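Local coordinates for putative ribose 5-phosphate isomerase (Leishmania infantum, PDB 6FXW), which probably interconverts ribose 5-phosphate and ribulose 5-phosphate in the pentose phosphate pathway, as a type B isomerase of the LacAB/RpiB family, at residues P5-Y17 with E64-M78. Sequence-based numbering, arbitrary orientation.
Sequences PKRVALGCDHAAY and EADTGILVCGTGIGM. With SO4 (sulfate ion), chain B.
Leu10 and Ile69 meet in the buried middle of two neighbouring parallel strands, 6-12 and 67-72. The two side chains cross at an angle, Leu10 CD1 resting 3.7 Å from Ile69 CG2 and also reaching CG2 of Val71, while the other branch of Ile69 ends in CD1, which lies against Val8 CG1. These branched aliphatic residues suit a sheet face covered by helix 120-131, whose Ile127 and Leu131 pack on Ile69 and Val8, respectively. On the reverse face the Ale9, Gly11 and Gly68 positions are small; glycine suits position 11 because Leu70 CD2 packs directly on Gly11 CA, 3.9 Å away. Backbone bonds run from Ala9 N with Thr67 O to Asp13 N with Val71 O.

Both strands belong to a five-stranded parallel sheet of order 2-1-3-5-4, flanked by helices in the Rossmann-like manner of RpiB enzymes, and the loops after their C-terminal ends lie toward the bound sulfate. There Asp13, with CG lodged between its backbone N and carbonyl carbon (chi1 70°), holds its carboxylate beside Cys72: Ala15 N meets OD1 from above the carboxylate plane at 2.9 Å in an Asx turn, and OD2 takes a water proton at 2.6 Å, the same water accepting from Gly73 N. His14 NE2 donates to sulfate O2 at 2.8 Å; Arg116 and, from the second subunit, Arg140 and Arg144 also bind this ion.

The N-terminal end is looser and more open to solvent. Arg7, its long chain bent at chi3 (59°), brings NE and NH2 side-on to the single carbonyl oxygen of Glu64, which lies near the guanidinium plane, 3.0 Å from NE. Asp66, whose short side chain can reach a backbone N-H of the adjoining strand, takes Arg7 N on the anti side of OD2, and Asp66 N and Thr67 N both donate to Arg7 O.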
ATOM      1  N   PRO A   5     -17.882  -6.567  21.882  1.00 23.50           N
ATOM      2  CA  PRO A   5     -17.938  -5.285  21.178  1.00 19.72           C
ATOM      3  C   PRO A   5     -17.457  -4.108  22.010  1.00 19.70           C
ATOM      4  O   PRO A   5     -17.465  -4.134  23.232  1.00 19.31           O
ATOM      5  CB  PRO A   5     -19.421  -5.104  20.944  1.00 19.72           C
ATOM      6  CG  PRO A   5     -20.006  -6.505  20.966  1.00 21.23           C
ATOM      7  CD  PRO A   5     -19.248  -7.160  22.027  1.00 20.88           C
ATOM      8  N   LYS A   6     -16.990  -3.090  21.281  1.00 21.44           N
ATOM      9  CA  LYS A   6     -16.289  -1.951  21.839  1.00 22.11           C
ATOM     10  C   LYS A   6     -17.022  -0.648  21.620  1.00 15.73           C
ATOM     11  O   LYS A   6     -17.776  -0.486  20.649  1.00 16.76           O
ATOM     12  CB  LYS A   6     -14.987  -1.761  21.001  1.00 27.52           C
ATOM     13  CG  LYS A   6     -13.947  -2.889  20.961  1.00 39.08           C
ATOM     14  CD  LYS A   6     -13.432  -3.185  22.352  1.00 45.29           C
ATOM     15  CE  LYS A   6     -11.937  -3.499  22.403  1.00 56.08           C
ATOM     16  NZ  LYS A   6     -11.437  -4.261  21.214  1.00 58.79           N
ATOM     17  N   ARG A   7     -16.786   0.292  22.525  1.00 14.30           N
ATOM     18  CA  ARG A   7     -17.288   1.672  22.417  1.00 12.99           C
ATOM     19  C   ARG A   7     -16.221   2.479  21.682  1.00 13.62           C
ATOM     20  O   ARG A   7     -15.104   2.529  22.181  1.00 13.16           O
ATOM     21  CB  ARG A   7     -17.557   2.323  23.738  1.00 13.90           C
ATOM     22  CG  ARG A   7     -18.809   1.741  24.352  1.00 16.35           C
ATOM     23  CD  ARG A   7     -19.028   2.344  25.752  1.00 15.81           C
ATOM     24  NE  ARG A   7     -19.162   3.772  25.825  1.00 15.31           N
ATOM     25  CZ  ARG A   7     -20.339   4.437  25.623  1.00 15.85           C
ATOM     26  NH1 ARG A   7     -21.473   3.787  25.317  1.00 16.30           N
ATOM     27  NH2 ARG A   7     -20.426   5.741  25.768  1.00 20.50           N
ATOM     28  N   VAL A   8     -16.583   3.017  20.526  1.00 12.27           N
ATOM     29  CA  VAL A   8     -15.595   3.607  19.577  1.00 12.25           C
ATOM     30  C   VAL A   8     -15.815   5.113  19.520  1.00 12.50           C
ATOM     31  O   VAL A   8     -16.933   5.605  19.186  1.00 14.50           O
ATOM     32  CB  VAL A   8     -15.741   2.965  18.198  1.00 12.84           C
ATOM     33  CG1 VAL A   8     -14.750   3.682  17.238  1.00 14.02           C
ATOM     34  CG2 VAL A   8     -15.552   1.445  18.251  1.00 12.47           C
ATOM     35  N   ALA A   9     -14.772   5.883  19.734  1.00 12.20           N
ATOM     36  CA  ALA A   9     -14.753   7.293  19.455  1.00 12.31           C
ATOM     37  C   ALA A   9     -14.041   7.542  18.107  1.00 13.84           C
ATOM     38  O   ALA A   9     -12.891   7.151  17.960  1.00 13.30           O
ATOM     39  CB  ALA A   9     -14.018   8.045  20.564  1.00 12.91           C
ATOM     40  N   LEU A  10     -14.735   8.214  17.228  1.00 12.69           N
ATOM     41  CA  LEU A  10     -14.233   8.502  15.871  1.00 12.79           C
ATOM     42  C   LEU A  10     -13.977   9.986  15.794  1.00 12.24           C
ATOM     43  O   LEU A  10     -14.930  10.789  15.941  1.00 12.46           O
ATOM     44  CB  LEU A  10     -15.254   8.107  14.797  1.00 13.59           C
ATOM     45  CG  LEU A  10     -14.950   8.591  13.393  1.00 16.04           C
ATOM     46  CD1 LEU A  10     -13.752   7.841  12.842  1.00 17.66           C
ATOM     47  CD2 LEU A  10     -16.121   8.382  12.415  1.00 19.84           C
ATOM     48  N   GLY A  11     -12.759  10.401  15.515  1.00 11.10           N
ATOM     49  CA  GLY A  11     -12.426  11.823  15.322  1.00 12.63           C
ATOM     50  C   GLY A  11     -11.775  12.039  13.981  1.00 14.06           C
ATOM     51  O   GLY A  11     -11.109  11.144  13.439  1.00 13.15           O
ATOM     52  N   CYS A  12     -11.910  13.205  13.443  1.00 11.99           N
ATOM     53  CA  CYS A  12     -11.250  13.471  12.199  0.50 12.16           C
ATOM     54  C   CYS A  12     -11.119  14.965  12.050  1.00 13.33           C
ATOM     55  O   CYS A  12     -11.655  15.745  12.839  1.00 15.27           O
ATOM     56  CB  CYS A  12     -12.008  12.854  11.008  0.50 10.60           C
ATOM     57  SG  CYS A  12     -13.651  13.635  10.824  0.50 10.82           S
ATOM     58  N   ASP A  13     -10.316  15.343  11.045  1.00 12.61           N
ATOM     59  CA  ASP A  13     -10.248  16.744  10.613  1.00 12.26           C
ATOM     60  C   ASP A  13     -11.138  16.906   9.372  1.00 12.29           C
ATOM     61  O   ASP A  13     -11.907  15.995   9.015  1.00 12.68           O
ATOM     62  CB  ASP A  13      -8.823  17.255  10.483  1.00 10.62           C
ATOM     63  CG  ASP A  13      -8.038  16.656   9.298  1.00 12.01           C
ATOM     64  OD1 ASP A  13      -8.615  15.879   8.522  1.00 11.80           O
ATOM     65  OD2 ASP A  13      -6.904  17.088   9.110  1.00 12.83           O
ATOM     66  N   HIS A  14     -10.988  17.992   8.677  1.00 12.40           N
ATOM     67  CA  HIS A  14     -11.870  18.307   7.567  1.00 13.26           C
ATOM     68  C   HIS A  14     -11.568  17.391   6.375  1.00 12.84           C
ATOM     69  O   HIS A  14     -12.378  17.267   5.473  1.00 13.98           O
ATOM     70  CB  HIS A  14     -11.668  19.729   7.109  1.00 13.42           C
ATOM     71  CG  HIS A  14     -10.272  20.076   6.912  1.00 13.22           C
ATOM     72  ND1 HIS A  14      -9.419  20.360   7.963  1.00 14.19           N
ATOM     73  CD2 HIS A  14      -9.523  20.033   5.778  1.00 16.36           C
ATOM     74  CE1 HIS A  14      -8.193  20.474   7.465  1.00 17.13           C
ATOM     75  NE2 HIS A  14      -8.242  20.327   6.133  1.00 18.11           N
ATOM     76  N   ALA A  15     -10.404  16.756   6.364  1.00 12.82           N
ATOM     77  CA  ALA A  15     -10.115  15.880   5.197  1.00 13.69           C
ATOM     78  C   ALA A  15     -11.172  14.772   5.086  1.00 14.87           C
ATOM     79  O   ALA A  15     -11.499  14.297   3.962  1.00 13.94           O
ATOM     80  CB  ALA A  15      -8.783  15.277   5.331  1.00 13.65           C
ATOM     81  N   ALA A  16     -11.738  14.335   6.218  1.00 12.09           N
ATOM     82  CA  ALA A  16     -12.678  13.266   6.265  1.00 13.69           C
ATOM     83  C   ALA A  16     -14.111  13.747   6.420  1.00 15.64           C
ATOM     84  O   ALA A  16     -15.019  12.956   6.614  1.00 16.97           O
ATOM     85  CB  ALA A  16     -12.346  12.284   7.366  1.00 16.62           C
ATOM     86  N   TYR A  17     -14.315  15.025   6.261  1.00 16.88           N
ATOM     87  CA  TYR A  17     -15.687  15.543   6.537  1.00 19.44           C
ATOM     88  C   TYR A  17     -16.670  14.990   5.534  1.00 20.68           C
ATOM     89  O   TYR A  17     -17.736  14.525   5.927  1.00 21.98           O
ATOM     90  CB  TYR A  17     -15.699  17.051   6.604  1.00 21.13           C
ATOM     91  CG  TYR A  17     -17.045  17.598   6.911  1.00 21.22           C
ATOM     92  CD1 TYR A  17     -17.569  17.452   8.164  1.00 21.90           C
ATOM     93  CD2 TYR A  17     -17.709  18.328   5.979  1.00 23.35           C
ATOM     94  CE1 TYR A  17     -18.820  17.965   8.491  1.00 20.63           C
ATOM     95  CE2 TYR A  17     -18.986  18.823   6.243  1.00 25.27           C
ATOM     96  CZ  TYR A  17     -19.500  18.650   7.518  1.00 23.13           C
ATOM     97  OH  TYR A  17     -20.747  19.184   7.904  1.00 25.64           O
ATOM     98  N   GLU A  64     -15.028   7.003  28.505  1.00 14.56           N
ATOM     99  CA  GLU A  64     -16.190   7.193  27.711  1.00 16.46           C
ATOM    100  C   GLU A  64     -16.147   6.335  26.433  1.00 16.03           C
ATOM    101  O   GLU A  64     -17.167   6.024  25.867  1.00 16.08           O
ATOM    102  CB  GLU A  64     -16.460   8.655  27.315  1.00 20.54           C
ATOM    103  CG  GLU A  64     -16.761   9.597  28.452  1.00 26.70           C
ATOM    104  CD  GLU A  64     -18.071   9.286  29.208  1.00 29.76           C
ATOM    105  OE1 GLU A  64     -18.223   9.849  30.376  1.00 33.70           O
ATOM    106  OE2 GLU A  64     -18.865   8.479  28.692  1.00 25.62           O
ATOM    107  N   ALA A  65     -14.944   5.924  26.000  1.00 14.84           N
ATOM    108  CA  ALA A  65     -14.806   5.021  24.879  1.00 14.23           C
ATOM    109  C   ALA A  65     -13.697   4.047  25.239  1.00 13.00           C
ATOM    110  O   ALA A  65     -12.863   4.380  26.078  1.00 14.85           O
ATOM    111  CB  ALA A  65     -14.423   5.772  23.597  1.00 15.75           C
ATOM    112  N   ASP A  66     -13.708   2.864  24.564  1.00 13.68           N
ATOM    113  CA  ASP A  66     -12.732   1.862  24.737  1.00 16.30           C
ATOM    114  C   ASP A  66     -11.638   1.966  23.725  1.00 14.15           C
ATOM    115  O   ASP A  66     -10.472   1.490  23.980  1.00 14.60           O
ATOM    116  CB  ASP A  66     -13.416   0.472  24.469  1.00 17.72           C
ATOM    117  CG  ASP A  66     -14.440   0.149  25.508  1.00 22.20           C
ATOM    118  OD1 ASP A  66     -14.157   0.290  26.742  1.00 26.51           O
ATOM    119  OD2 ASP A  66     -15.515  -0.166  25.085  1.00 20.21           O
ATOM    120  N   THR A  67     -11.968   2.501  22.577  1.00 12.15           N
ATOM    121  CA  THR A  67     -11.038   2.459  21.420  0.50 12.40           C
ATOM    122  C   THR A  67     -11.327   3.663  20.581  1.00 12.12           C
ATOM    123  O   THR A  67     -12.426   4.272  20.665  1.00 12.92           O
ATOM    124  CB  THR A  67     -11.072   1.101  20.655  0.50 16.13           C
ATOM    125  OG1 THR A  67     -10.233   1.159  19.477  0.50 14.41           O
ATOM    126  CG2 THR A  67     -12.404   0.781  20.176  0.50 17.28           C
ATOM    127  N   GLY A  68     -10.377   4.117  19.781  1.00 10.33           N
ATOM    128  CA  GLY A  68     -10.577   5.259  18.981  1.00 11.27           C
ATOM    129  C   GLY A  68     -10.176   5.040  17.532  1.00 10.29           C
ATOM    130  O   GLY A  68      -9.346   4.136  17.249  1.00 10.70           O
ATOM    131  N   ILE A  69     -10.762   5.810  16.646  1.00 10.19           N
ATOM    132  CA  ILE A  69     -10.329   5.876  15.240  1.00 10.40           C
ATOM    133  C   ILE A  69     -10.098   7.323  14.937  1.00 11.74           C
ATOM    134  O   ILE A  69     -11.016   8.128  15.135  1.00 10.74           O
ATOM    135  CB  ILE A  69     -11.397   5.249  14.345  1.00 10.49           C
ATOM    136  CG1 ILE A  69     -11.627   3.776  14.736  1.00 10.92           C
ATOM    137  CG2 ILE A  69     -10.955   5.349  12.919  1.00 10.64           C
ATOM    138  CD1 ILE A  69     -12.778   3.104  13.961  1.00 12.90           C
ATOM    139  N   LEU A  70      -8.953   7.705  14.378  1.00  9.65           N
ATOM    140  CA  LEU A  70      -8.623   9.049  14.019  1.00  9.90           C
ATOM    141  C   LEU A  70      -8.289   9.106  12.522  1.00 10.13           C
ATOM    142  O   LEU A  70      -7.535   8.277  12.039  1.00 10.18           O
ATOM    143  CB  LEU A  70      -7.458   9.573  14.831  1.00 10.86           C
ATOM    144  CG  LEU A  70      -7.760   9.841  16.297  1.00 10.93           C
ATOM    145  CD1 LEU A  70      -6.488  10.195  17.040  1.00 12.26           C
ATOM    146  CD2 LEU A  70      -8.749  10.970  16.397  1.00 11.50           C
ATOM    147  N   VAL A  71      -8.886  10.055  11.831  1.00  9.27           N
ATOM    148  CA  VAL A  71      -8.811  10.159  10.357  1.00  9.26           C
ATOM    149  C   VAL A  71      -8.331  11.564   9.997  1.00 11.46           C
ATOM    150  O   VAL A  71      -8.925  12.586  10.393  1.00 11.11           O
ATOM    151  CB  VAL A  71     -10.139   9.853   9.719  1.00 10.12           C
ATOM    152  CG1 VAL A  71      -9.924   9.682   8.217  1.00 11.61           C
ATOM    153  CG2 VAL A  71     -10.866   8.703  10.289  1.00 11.19           C
ATOM    154  N   CYS A  72      -7.244  11.649   9.242  1.00 11.73           N
ATOM    155  CA  CYS A  72      -6.754  12.912   8.624  1.00 11.34           C
ATOM    156  C   CYS A  72      -6.445  12.614   7.171  1.00 10.64           C
ATOM    157  O   CYS A  72      -6.790  11.524   6.667  1.00 10.69           O
ATOM    158  CB  CYS A  72      -5.673  13.662   9.394  1.00 11.94           C
ATOM    159  SG  CYS A  72      -4.130  12.797   9.520  1.00 13.12           S
ATOM    160  N   GLY A  73      -5.730  13.502   6.496  1.00  9.84           N
ATOM    161  CA  GLY A  73      -5.429  13.195   5.128  1.00 10.75           C
ATOM    162  C   GLY A  73      -4.598  11.916   4.964  1.00 10.59           C
ATOM    163  O   GLY A  73      -4.858  11.112   4.045  1.00 10.76           O
ATOM    164  N   THR A  74      -3.621  11.683   5.835  1.00  9.68           N
ATOM    165  CA  THR A  74      -2.722  10.525   5.727  1.00 10.83           C
ATOM    166  C   THR A  74      -2.759   9.608   6.926  1.00 10.12           C
ATOM    167  O   THR A  74      -2.214   8.521   6.905  1.00 11.56           O
ATOM    168  CB  THR A  74      -1.272  10.979   5.621  1.00 11.34           C
ATOM    169  OG1 THR A  74      -0.921  11.674   6.814  1.00 11.41           O
ATOM    170  CG2 THR A  74      -1.055  11.831   4.404  1.00 11.62           C
ATOM    171  N   GLY A  75      -3.344  10.056   8.050  1.00 10.10           N
ATOM    172  CA  GLY A  75      -3.227   9.421   9.312  1.00  9.11           C
ATOM    173  C   GLY A  75      -2.053   9.877  10.166  1.00  9.87           C
ATOM    174  O   GLY A  75      -1.971   9.545  11.363  1.00 11.09           O
ATOM    175  N   ILE A  76      -1.028  10.431   9.537  1.00  9.27           N
ATOM    176  CA  ILE A  76       0.287  10.586  10.205  1.00 10.92           C
ATOM    177  C   ILE A  76       0.154  11.669  11.336  1.00 10.12           C
ATOM    178  O   ILE A  76       0.619  11.438  12.440  1.00 11.02           O
ATOM    179  CB  ILE A  76       1.350  11.015   9.197  1.00 11.17           C
ATOM    180  CG1 ILE A  76       1.628   9.883   8.186  1.00 13.68           C
ATOM    181  CG2 ILE A  76       2.655  11.392   9.914  1.00 12.99           C
ATOM    182  CD1 ILE A  76       2.388  10.403   6.992  1.00 16.40           C
ATOM    183  N   GLY A  77      -0.477  12.790  11.008  1.00 10.60           N
ATOM    184  CA  GLY A  77      -0.628  13.800  12.044  1.00 11.49           C
ATOM    185  C   GLY A  77      -1.397  13.287  13.249  1.00 10.89           C
ATOM    186  O   GLY A  77      -1.073  13.539  14.400  1.00 10.15           O
ATOM    187  N   MET A  78      -2.487  12.574  12.974  1.00  9.44           N
ATOM    188  CA  MET A  78      -3.238  11.914  14.030  1.00  9.79           C
ATOM    189  C   MET A  78      -2.419  11.014  14.868  1.00  9.68           C
ATOM    190  O   MET A  78      -2.501  11.012  16.130  1.00 10.81           O
ATOM    191  CB  MET A  78      -4.461  11.184  13.442  1.00 10.53           C
ATOM    192  CG  MET A  78      -5.536  12.109  12.888  1.00 10.81           C
ATOM    193  SD  MET A  78      -6.160  13.231  14.156  1.00 11.41           S
ATOM    194  CE  MET A  78      -7.700  13.730  13.396  1.00 11.94           C
TER
HETATM  195  S   SO4 B 201      -5.082  20.777   4.038  1.00 24.92           S
HETATM  196  O1  SO4 B 201      -4.876  21.611   2.790  1.00 28.21           O
HETATM  197  O2  SO4 B 201      -6.420  20.186   4.013  1.00 24.06           O
HETATM  198  O3  SO4 B 201      -3.958  19.703   3.904  1.00 27.23           O
HETATM  199  O4  SO4 B 201      -4.923  21.684   5.139  1.00 29.24           O
HETATM  200  O   HOH W   1      -5.487  16.237   7.060  1.00 14.64           O